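Local coordinates for protein citryl-spermidine/3,4-dihydroxybenzoyl-citryl-spermidine:spermidine ligase (Bacillus anthracis, PDB 3TO3) that catalyses the ATP-dependent condensation of spermidine with citryl-spermidine intermediates in the biosynthesis of petrobactin, a siderophore for iron acquisition and virulence, at residues 25-30 and 127-132; 11-16 and 135-140. One frame throughout, in Å; residues are numbered along the deposited sequence.

Contact 1: residues 25-30 and 127-132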
ATOM      1  N   ARG B  25      -9.585  22.729  -7.320  1.00 40.12           N
ATOM      2  CA  ARG B  25     -10.649  23.173  -8.180  1.00 42.42           C
ATOM      3  C   ARG B  25     -10.592  22.428  -9.513  1.00 43.94           C
ATOM      4  O   ARG B  25     -11.624  22.003 -10.033  1.00 39.77           O
ATOM      5  CB  ARG B  25     -10.575  24.691  -8.389  1.00 37.72           C
ATOM      6  CG  ARG B  25     -11.191  25.438  -7.234  1.00 32.71           C
ATOM      7  CD  ARG B  25     -10.762  26.865  -7.242  1.00 28.23           C
ATOM      8  NE  ARG B  25     -11.450  27.628  -6.211  1.00 32.80           N
ATOM      9  CZ  ARG B  25     -11.310  28.935  -6.049  1.00 36.90           C
ATOM     10  NH1 ARG B  25     -10.535  29.609  -6.890  1.00 35.82           N
ATOM     11  NH2 ARG B  25     -11.954  29.572  -5.066  1.00 36.16           N
ATOM     12  N   ARG B  26      -9.388  22.276 -10.057  1.00 43.69           N
ATOM     13  CA  ARG B  26      -9.223  21.595 -11.326  1.00 38.64           C
ATOM     14  C   ARG B  26      -9.676  20.126 -11.221  1.00 40.87           C
ATOM     15  O   ARG B  26     -10.399  19.622 -12.092  1.00 36.69           O
ATOM     16  CB  ARG B  26      -7.783  21.679 -11.816  1.00 40.17           C
ATOM     17  CG  ARG B  26      -7.520  20.828 -13.054  1.00 44.02           C
ATOM     18  CD  ARG B  26      -6.041  20.673 -13.380  1.00 41.26           C
ATOM     19  NE  ARG B  26      -5.900  19.607 -14.360  1.00 41.75           N
ATOM     20  CZ  ARG B  26      -4.753  19.130 -14.834  1.00 49.46           C
ATOM     21  NH1 ARG B  26      -3.578  19.646 -14.443  1.00 44.30           N
ATOM     22  NH2 ARG B  26      -4.780  18.137 -15.731  1.00 54.24           N
ATOM     23  N   VAL B  27      -9.273  19.456 -10.144  1.00 31.76           N
ATOM     24  CA  VAL B  27      -9.576  18.047  -9.991  1.00 30.64           C
ATOM     25  C   VAL B  27     -11.067  17.834  -9.804  1.00 38.84           C
ATOM     26  O   VAL B  27     -11.629  16.895 -10.343  1.00 36.41           O
ATOM     27  CB  VAL B  27      -8.767  17.403  -8.839  1.00 32.88           C
ATOM     28  CG1 VAL B  27      -9.336  16.045  -8.481  1.00 30.37           C
ATOM     29  CG2 VAL B  27      -7.279  17.272  -9.229  1.00 28.22           C
ATOM     30  N   LEU B  28     -11.719  18.723  -9.059  1.00 37.83           N
ATOM     31  CA  LEU B  28     -13.163  18.675  -8.970  1.00 37.08           C
ATOM     32  C   LEU B  28     -13.819  18.902 -10.339  1.00 37.82           C
ATOM     33  O   LEU B  28     -14.769  18.212 -10.702  1.00 41.70           O
ATOM     34  CB  LEU B  28     -13.680  19.704  -7.970  1.00 42.03           C
ATOM     35  CG  LEU B  28     -13.652  19.248  -6.525  1.00 44.49           C
ATOM     36  CD1 LEU B  28     -14.008  20.429  -5.633  1.00 43.86           C
ATOM     37  CD2 LEU B  28     -14.673  18.148  -6.386  1.00 45.68           C
ATOM     38  N   ARG B  29     -13.305  19.865 -11.094  1.00 32.96           N
ATOM     39  CA  ARG B  29     -13.876  20.176 -12.396  1.00 38.90           C
ATOM     40  C   ARG B  29     -13.829  18.950 -13.328  1.00 37.52           C
ATOM     41  O   ARG B  29     -14.845  18.583 -13.940  1.00 36.99           O
ATOM     42  CB  ARG B  29     -13.183  21.403 -13.013  1.00 32.11           C
ATOM     43  CG  ARG B  29     -13.611  21.707 -14.431  1.00 34.32           C
ATOM     44  CD  ARG B  29     -12.930  22.979 -14.980  1.00 39.97           C
ATOM     45  NE  ARG B  29     -11.473  22.819 -15.125  1.00 45.21           N
ATOM     46  CZ  ARG B  29     -10.879  21.956 -15.957  1.00 46.75           C
ATOM     47  NH1 ARG B  29     -11.603  21.155 -16.727  1.00 49.53           N
ATOM     48  NH2 ARG B  29      -9.554  21.874 -16.017  1.00 53.15           N
ATOM     49  N   GLN B  30     -12.664  18.306 -13.418  1.00 35.94           N
ATOM     50  CA  GLN B  30     -12.515  17.187 -14.341  1.00 38.58           C
ATOM     51  C   GLN B  30     -13.414  16.051 -13.818  1.00 40.54           C
ATOM     52  O   GLN B  30     -14.106  15.405 -14.602  1.00 35.30           O
ATOM     53  CB  GLN B  30     -11.040  16.764 -14.536  1.00 34.06           C
ATOM     54  CG  GLN B  30     -10.164  17.895 -15.171  1.00 43.74           C
ATOM     55  CD  GLN B  30      -8.727  17.479 -15.538  1.00 47.56           C
ATOM     56  OE1 GLN B  30      -7.898  18.327 -15.918  1.00 43.66           O
ATOM     57  NE2 GLN B  30      -8.438  16.175 -15.464  1.00 45.92           N
ATOM     58  N   GLN B 127      -4.698  11.931  -3.663  1.00 39.33           N
ATOM     59  CA  GLN B 127      -3.276  11.843  -3.929  1.00 35.12           C
ATOM     60  C   GLN B 127      -2.920  12.685  -5.144  1.00 36.78           C
ATOM     61  O   GLN B 127      -1.838  13.244  -5.198  1.00 35.04           O
ATOM     62  CB  GLN B 127      -2.827  10.395  -4.101  1.00 36.38           C
ATOM     63  CG  GLN B 127      -2.760   9.660  -2.785  1.00 38.31           C
ATOM     64  CD  GLN B 127      -1.989  10.424  -1.738  1.00 42.05           C
ATOM     65  OE1 GLN B 127      -0.806  10.742  -1.909  1.00 45.20           O
ATOM     66  NE2 GLN B 127      -2.651  10.730  -0.651  1.00 47.81           N
ATOM     67  N   THR B 128      -3.850  12.792  -6.095  1.00 36.21           N
ATOM     68  CA  THR B 128      -3.637  13.597  -7.294  1.00 34.98           C
ATOM     69  C   THR B 128      -3.516  15.058  -6.902  1.00 41.94           C
ATOM     70  O   THR B 128      -2.536  15.723  -7.232  1.00 40.70           O
ATOM     71  CB  THR B 128      -4.760  13.384  -8.361  1.00 34.68           C
ATOM     72  OG1 THR B 128      -4.562  12.107  -8.964  1.00 37.92           O
ATOM     73  CG2 THR B 128      -4.698  14.441  -9.466  1.00 31.01           C
ATOM     74  N   ILE B 129      -4.509  15.541  -6.173  1.00 37.04           N
ATOM     75  CA  ILE B 129      -4.476  16.878  -5.618  1.00 36.55           C
ATOM     76  C   ILE B 129      -3.173  17.115  -4.867  1.00 40.87           C
ATOM     77  O   ILE B 129      -2.524  18.152  -5.022  1.00 36.21           O
ATOM     78  CB  ILE B 129      -5.687  17.084  -4.678  1.00 41.65           C
ATOM     79  CG1 ILE B 129      -6.966  17.140  -5.505  1.00 40.49           C
ATOM     80  CG2 ILE B 129      -5.571  18.358  -3.869  1.00 36.11           C
ATOM     81  CD1 ILE B 129      -8.141  17.220  -4.687  1.00 34.99           C
ATOM     82  N   PHE B 130      -2.779  16.149  -4.051  1.00 39.82           N
ATOM     83  CA  PHE B 130      -1.566  16.319  -3.266  1.00 41.26           C
ATOM     84  C   PHE B 130      -0.303  16.413  -4.133  1.00 45.43           C
ATOM     85  O   PHE B 130       0.477  17.347  -3.994  1.00 41.64           O
ATOM     86  CB  PHE B 130      -1.443  15.182  -2.255  1.00 37.22           C
ATOM     87  CG  PHE B 130      -0.143  15.175  -1.484  1.00 39.72           C
ATOM     88  CD1 PHE B 130       0.111  16.117  -0.488  1.00 35.38           C
ATOM     89  CD2 PHE B 130       0.791  14.194  -1.717  1.00 40.62           C
ATOM     90  CE1 PHE B 130       1.296  16.094   0.250  1.00 40.06           C
ATOM     91  CE2 PHE B 130       1.992  14.147  -0.975  1.00 49.40           C
ATOM     92  CZ  PHE B 130       2.246  15.110   0.003  1.00 48.94           C
ATOM     93  N   LYS B 131      -0.099  15.441  -5.017  1.00 42.70           N
ATOM     94  CA  LYS B 131       1.059  15.483  -5.878  1.00 39.38           C
ATOM     95  C   LYS B 131       1.055  16.653  -6.869  1.00 46.39           C
ATOM     96  O   LYS B 131       2.128  17.178  -7.178  1.00 38.73           O
ATOM     97  CB  LYS B 131       1.276  14.167  -6.616  1.00 36.80           C
ATOM     98  CG  LYS B 131       2.073  13.171  -5.777  1.00 41.10           C
ATOM     99  CD  LYS B 131       1.160  12.191  -5.038  1.00 39.96           C
ATOM    100  CE  LYS B 131       1.977  11.066  -4.386  1.00 45.91           C
ATOM    101  NZ  LYS B 131       1.151   9.952  -3.853  1.00 45.92           N
ATOM    102  N   ASP B 132      -0.114  17.072  -7.374  1.00 38.15           N
ATOM    103  CA  ASP B 132      -0.072  18.113  -8.367  1.00 33.78           C
ATOM    104  C   ASP B 132       0.133  19.495  -7.736  1.00 40.14           C
ATOM    105  O   ASP B 132       0.783  20.360  -8.331  1.00 36.38           O
ATOM    106  CB  ASP B 132      -1.240  18.107  -9.336  1.00 42.62           C
ATOM    107  CG  ASP B 132      -0.990  19.046 -10.535  1.00 49.38           C
ATOM    108  OD1 ASP B 132       0.142  19.052 -11.095  1.00 52.66           O
ATOM    109  OD2 ASP B 132      -1.911  19.791 -10.916  1.00 47.83           O
TER
HETATM  110  O   HOH W   1      -2.970  21.915 -12.287  1.00 55.11           O

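Contact 2: residues 11-16 and 135-140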
ATOM      1  N   ILE B  11       6.893  21.141   0.938  1.00 43.23           N
ATOM      2  CA  ILE B  11       5.622  20.449   0.894  1.00 41.18           C
ATOM      3  C   ILE B  11       4.579  21.221   1.673  1.00 43.80           C
ATOM      4  O   ILE B  11       3.441  21.421   1.193  1.00 41.75           O
ATOM      5  CB  ILE B  11       5.709  19.047   1.527  1.00 56.46           C
ATOM      6  CG1 ILE B  11       6.575  18.173   0.675  1.00 60.69           C
ATOM      7  CG2 ILE B  11       4.351  18.393   1.483  1.00 62.84           C
ATOM      8  CD1 ILE B  11       5.867  17.834  -0.577  1.00 69.47           C
ATOM      9  N   LEU B  12       4.951  21.642   2.883  1.00 38.07           N
ATOM     10  CA  LEU B  12       4.002  22.378   3.708  1.00 48.16           C
ATOM     11  C   LEU B  12       3.590  23.703   3.071  1.00 52.36           C
ATOM     12  O   LEU B  12       2.405  24.009   3.007  1.00 54.64           O
ATOM     13  CB  LEU B  12       4.557  22.616   5.099  1.00 51.32           C
ATOM     14  CG  LEU B  12       4.436  21.403   5.996  1.00 50.52           C
ATOM     15  CD1 LEU B  12       4.922  21.770   7.400  1.00 52.08           C
ATOM     16  CD2 LEU B  12       2.990  20.977   6.025  1.00 47.60           C
ATOM     17  N   LYS B  13       4.563  24.475   2.586  1.00 50.93           N
ATOM     18  CA  LYS B  13       4.249  25.718   1.892  1.00 51.14           C
ATOM     19  C   LYS B  13       3.357  25.464   0.671  1.00 48.31           C
ATOM     20  O   LYS B  13       2.425  26.224   0.388  1.00 53.46           O
ATOM     21  CB  LYS B  13       5.525  26.473   1.499  1.00 51.62           C
ATOM     22  CG  LYS B  13       6.225  27.134   2.675  1.00 59.92           C
ATOM     23  CD  LYS B  13       7.312  28.107   2.212  1.00 78.79           C
ATOM     24  CE  LYS B  13       8.114  28.670   3.396  1.00 87.06           C
ATOM     25  NZ  LYS B  13       9.448  29.240   2.988  1.00 88.76           N
ATOM     26  N   ALA B  14       3.628  24.394  -0.058  1.00 37.69           N
ATOM     27  CA  ALA B  14       2.802  24.114  -1.230  1.00 40.96           C
ATOM     28  C   ALA B  14       1.364  23.824  -0.825  1.00 42.02           C
ATOM     29  O   ALA B  14       0.424  24.328  -1.449  1.00 50.29           O
ATOM     30  CB  ALA B  14       3.369  22.953  -2.038  1.00 32.47           C
ATOM     31  N   ILE B  15       1.192  22.998   0.208  1.00 41.35           N
ATOM     32  CA  ILE B  15      -0.149  22.631   0.650  1.00 48.38           C
ATOM     33  C   ILE B  15      -0.876  23.848   1.168  1.00 50.83           C
ATOM     34  O   ILE B  15      -2.091  23.956   1.000  1.00 48.15           O
ATOM     35  CB  ILE B  15      -0.184  21.584   1.785  1.00 51.53           C
ATOM     36  CG1 ILE B  15       0.410  20.281   1.328  1.00 53.80           C
ATOM     37  CG2 ILE B  15      -1.618  21.277   2.138  1.00 49.52           C
ATOM     38  CD1 ILE B  15      -0.176  19.858   0.026  1.00 55.38           C
ATOM     39  N   GLU B  16      -0.128  24.759   1.794  1.00 50.37           N
ATOM     40  CA  GLU B  16      -0.732  25.924   2.448  1.00 57.03           C
ATOM     41  C   GLU B  16      -0.979  27.040   1.458  1.00 56.36           C
ATOM     42  O   GLU B  16      -1.437  28.104   1.844  1.00 58.31           O
ATOM     43  CB  GLU B  16       0.181  26.481   3.550  1.00 56.01           C
ATOM     44  CG  GLU B  16       0.166  25.757   4.882  1.00 66.11           C
ATOM     45  CD  GLU B  16       1.447  26.026   5.695  1.00 84.97           C
ATOM     46  OE1 GLU B  16       2.422  26.566   5.126  1.00 90.69           O
ATOM     47  OE2 GLU B  16       1.494  25.698   6.902  1.00 94.74           O
ATOM     48  N   ALA B 135       3.767  20.087  -7.551  1.00 39.28           N
ATOM     49  CA  ALA B 135       4.306  20.434  -8.870  1.00 40.08           C
ATOM     50  C   ALA B 135       3.921  21.877  -9.323  1.00 33.20           C
ATOM     51  O   ALA B 135       4.783  22.633  -9.775  1.00 39.18           O
ATOM     52  CB  ALA B 135       3.931  19.403  -9.910  1.00 31.82           C
ATOM     53  N   GLN B 136       2.642  22.238  -9.223  1.00 37.39           N
ATOM     54  CA  GLN B 136       2.191  23.584  -9.606  1.00 42.22           C
ATOM     55  C   GLN B 136       2.894  24.630  -8.733  1.00 47.71           C
ATOM     56  O   GLN B 136       3.191  25.722  -9.185  1.00 49.05           O
ATOM     57  CB  GLN B 136       0.679  23.738  -9.466  1.00 44.87           C
ATOM     58  CG  GLN B 136      -0.123  22.795 -10.343  1.00 48.14           C
ATOM     59  CD  GLN B 136       0.223  22.949 -11.801  1.00 55.10           C
ATOM     60  OE1 GLN B 136       0.378  24.064 -12.288  1.00 62.19           O
ATOM     61  NE2 GLN B 136       0.393  21.832 -12.499  1.00 58.11           N
ATOM     62  N   TYR B 137       3.177  24.283  -7.483  1.00 41.37           N
ATOM     63  CA  TYR B 137       3.821  25.235  -6.609  1.00 46.41           C
ATOM     64  C   TYR B 137       5.310  25.439  -6.947  1.00 50.80           C
ATOM     65  O   TYR B 137       5.831  26.533  -6.816  1.00 51.29           O
ATOM     66  CB  TYR B 137       3.647  24.810  -5.162  1.00 40.21           C
ATOM     67  CG  TYR B 137       4.297  25.749  -4.194  1.00 36.34           C
ATOM     68  CD1 TYR B 137       3.665  26.924  -3.839  1.00 38.74           C
ATOM     69  CD2 TYR B 137       5.534  25.458  -3.616  1.00 48.27           C
ATOM     70  CE1 TYR B 137       4.241  27.815  -2.941  1.00 47.10           C
ATOM     71  CE2 TYR B 137       6.131  26.348  -2.703  1.00 52.21           C
ATOM     72  CZ  TYR B 137       5.463  27.534  -2.379  1.00 52.34           C
ATOM     73  OH  TYR B 137       5.981  28.455  -1.500  1.00 58.06           O
ATOM     74  N   GLU B 138       5.989  24.398  -7.410  1.00 54.25           N
ATOM     75  CA  GLU B 138       7.405  24.524  -7.750  1.00 56.49           C
ATOM     76  C   GLU B 138       7.697  25.160  -9.109  1.00 56.99           C
ATOM     77  O   GLU B 138       8.811  25.636  -9.329  1.00 60.95           O
ATOM     78  CB  GLU B 138       8.097  23.166  -7.657  1.00 61.73           C
ATOM     79  CG  GLU B 138       8.224  22.688  -6.234  1.00 68.85           C
ATOM     80  CD  GLU B 138       9.273  23.466  -5.456  1.00 84.51           C
ATOM     81  OE1 GLU B 138       8.951  23.978  -4.357  1.00 87.71           O
ATOM     82  OE2 GLU B 138      10.428  23.551  -5.938  1.00 91.29           O
ATOM     83  N   ARG B 139       6.696  25.183  -9.998  1.00 57.99           N
ATOM     84  CA  ARG B 139       6.874  25.639 -11.379  1.00 58.79           C
ATOM     85  C   ARG B 139       7.142  27.140 -11.463  1.00 67.71           C
ATOM     86  O   ARG B 139       6.562  27.922 -10.694  1.00 66.65           O
ATOM     87  CB  ARG B 139       5.669  25.266 -12.252  1.00 50.58           C
ATOM     88  CG  ARG B 139       4.456  26.197 -12.112  1.00 59.47           C
ATOM     89  CD  ARG B 139       3.238  25.731 -12.948  1.00 62.06           C
ATOM     90  NE  ARG B 139       3.533  25.553 -14.378  1.00 73.89           N
ATOM     91  CZ  ARG B 139       2.682  25.060 -15.284  1.00 74.78           C
ATOM     92  NH1 ARG B 139       1.458  24.673 -14.935  1.00 65.19           N
ATOM     93  NH2 ARG B 139       3.060  24.953 -16.556  1.00 83.28           N
ATOM     94  N   CYS B 140       8.003  27.524 -12.414  1.00 74.35           N
ATOM     95  CA  CYS B 140       8.374  28.935 -12.652  1.00 79.23           C
ATOM     96  C   CYS B 140       7.437  29.725 -13.600  1.00 85.08           C
ATOM     97  O   CYS B 140       6.463  29.194 -14.130  1.00 80.26           O
ATOM     98  CB  CYS B 140       9.825  29.024 -13.149  1.00 74.62           C
ATOM     99  SG  CYS B 140      10.509  30.718 -13.201  1.00147.57           S
TER

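Contact 1: residues 25-30 and 127-132
R26 and D132 meet with the planes of guanidinium and carboxylate at right angles, so the two groups cannot pair side by side. NH1 of R26 and OD2 of D132 stay 3.9 Å apart, a long salt bridge, and the carboxylate oxygen lies oblique to the guanidinium. A water at the edge of the guanidinium, in its plane, closes the gap: it accepts from R26 NH1 and donates to D132 OD2 at 2.7 Å. Another part of that edge belongs to Q30, one turn further along helix 18-37. Its OE1 takes R26 NE at 2.8 Å and R26 NH2 at 3.1 Å, both from one face of the amide, with NE well above the carbonyl plane. R26 reaches these partners because CG stands anti to its backbone N (chi1 173°) and the chain runs extended to NE.

Beside this polar edge the axes of 25-30 and 127-132 run 142° apart in direction, and the segments pack through aliphatic carbons. V27 points at helix 115-138 and sets CG2 against CG1 of I129 at 3.7 Å and against CG2 of T128 at 3.8 Å. T128 offers its methyl here, while its OG1 bonds back to the E124 carbonyl in its own helix.

NH1 of R26 also bonds to the D159 carbonyl and NE2 of Q30 to that of H161, a residue of the ATP pocket. D132 has its stronger ion pair with K168, through OD1, and Y167 OH bonds to OD2. The R26 side chain comes within about 7 Å of the bound ATP. With two cationic partners and a water around it, D132 is probably held as the carboxylate, and the same network ties both helices to the loop beside the nucleotide.

Contact 2: residues 11-16 and 135-140
Y137 lays its ring against the backbone of helix 6-15 at A14, where the two segments come closest, 5.6 Å between the CA atoms of A14 and Y137. Its CG is anti to the backbone N (chi1 180°), and with chi2 at 80° one face of the ring is turned to the helix. A14 CA sits over that face, 3.9 Å from the centroid of the Y137 ring and 17° off its normal, a CH-pi contact. The carbonyl of K13 lies over the same face, nearer the rim. At the base of the ring the A14 methyl closes on Y137 CB at 3.6 Å, and it also touches CG and CD2. With the methyl beside the base of the ring, the aromatic plane rests close to the main chain.

At the far end of the ring, the phenol oxygen OH of Y137 reaches K13 CB at 3.6 Å. K13 crosses the ring end at a slant: beyond CG its chain is extended, carrying the amine away from helix 115-138, so its aliphatic part alone makes this contact. The exposed lysine thus edges the site while A14 is buried.

Just past Y137 the helix ends, and R139 is the first residue to leave helical angles. NH1 of R139 reaches back to Q136 OE1 at 2.9 Å, in the carbonyl plane on a lone pair.

This is plain packing of the short N-terminal helix 6-15 against the C-terminal end of helix 115-138. Y137 also touches S17, in the link before helix 18-37, and D19 in its first turn, and A14 leans on T133 one turn back. Other faces of helix 6-15 meet helix 175-181 through I11 and the second subunit through I11, L12 and I15.

Both contacts use helix 115-138: contact 1 takes a stretch nearer its middle and contact 2 its C-terminal end, with centres 13 Å apart. The partner helices, 18-37 and 6-15, follow each other in the chain. Contact 1 is buried and close to the nucleotide, and there charged groups and a water join the apolar packing. Contact 2 is partly exposed, away from the annotated sites, and relies on an aromatic face and aliphatic carbons. F130 joins them: its CD1 packs on CD1 of I15 at 3.8 Å, and its ring also touches I11. Both contacts reach the second subunit of the homodimer, where I256 meets F130 and I11.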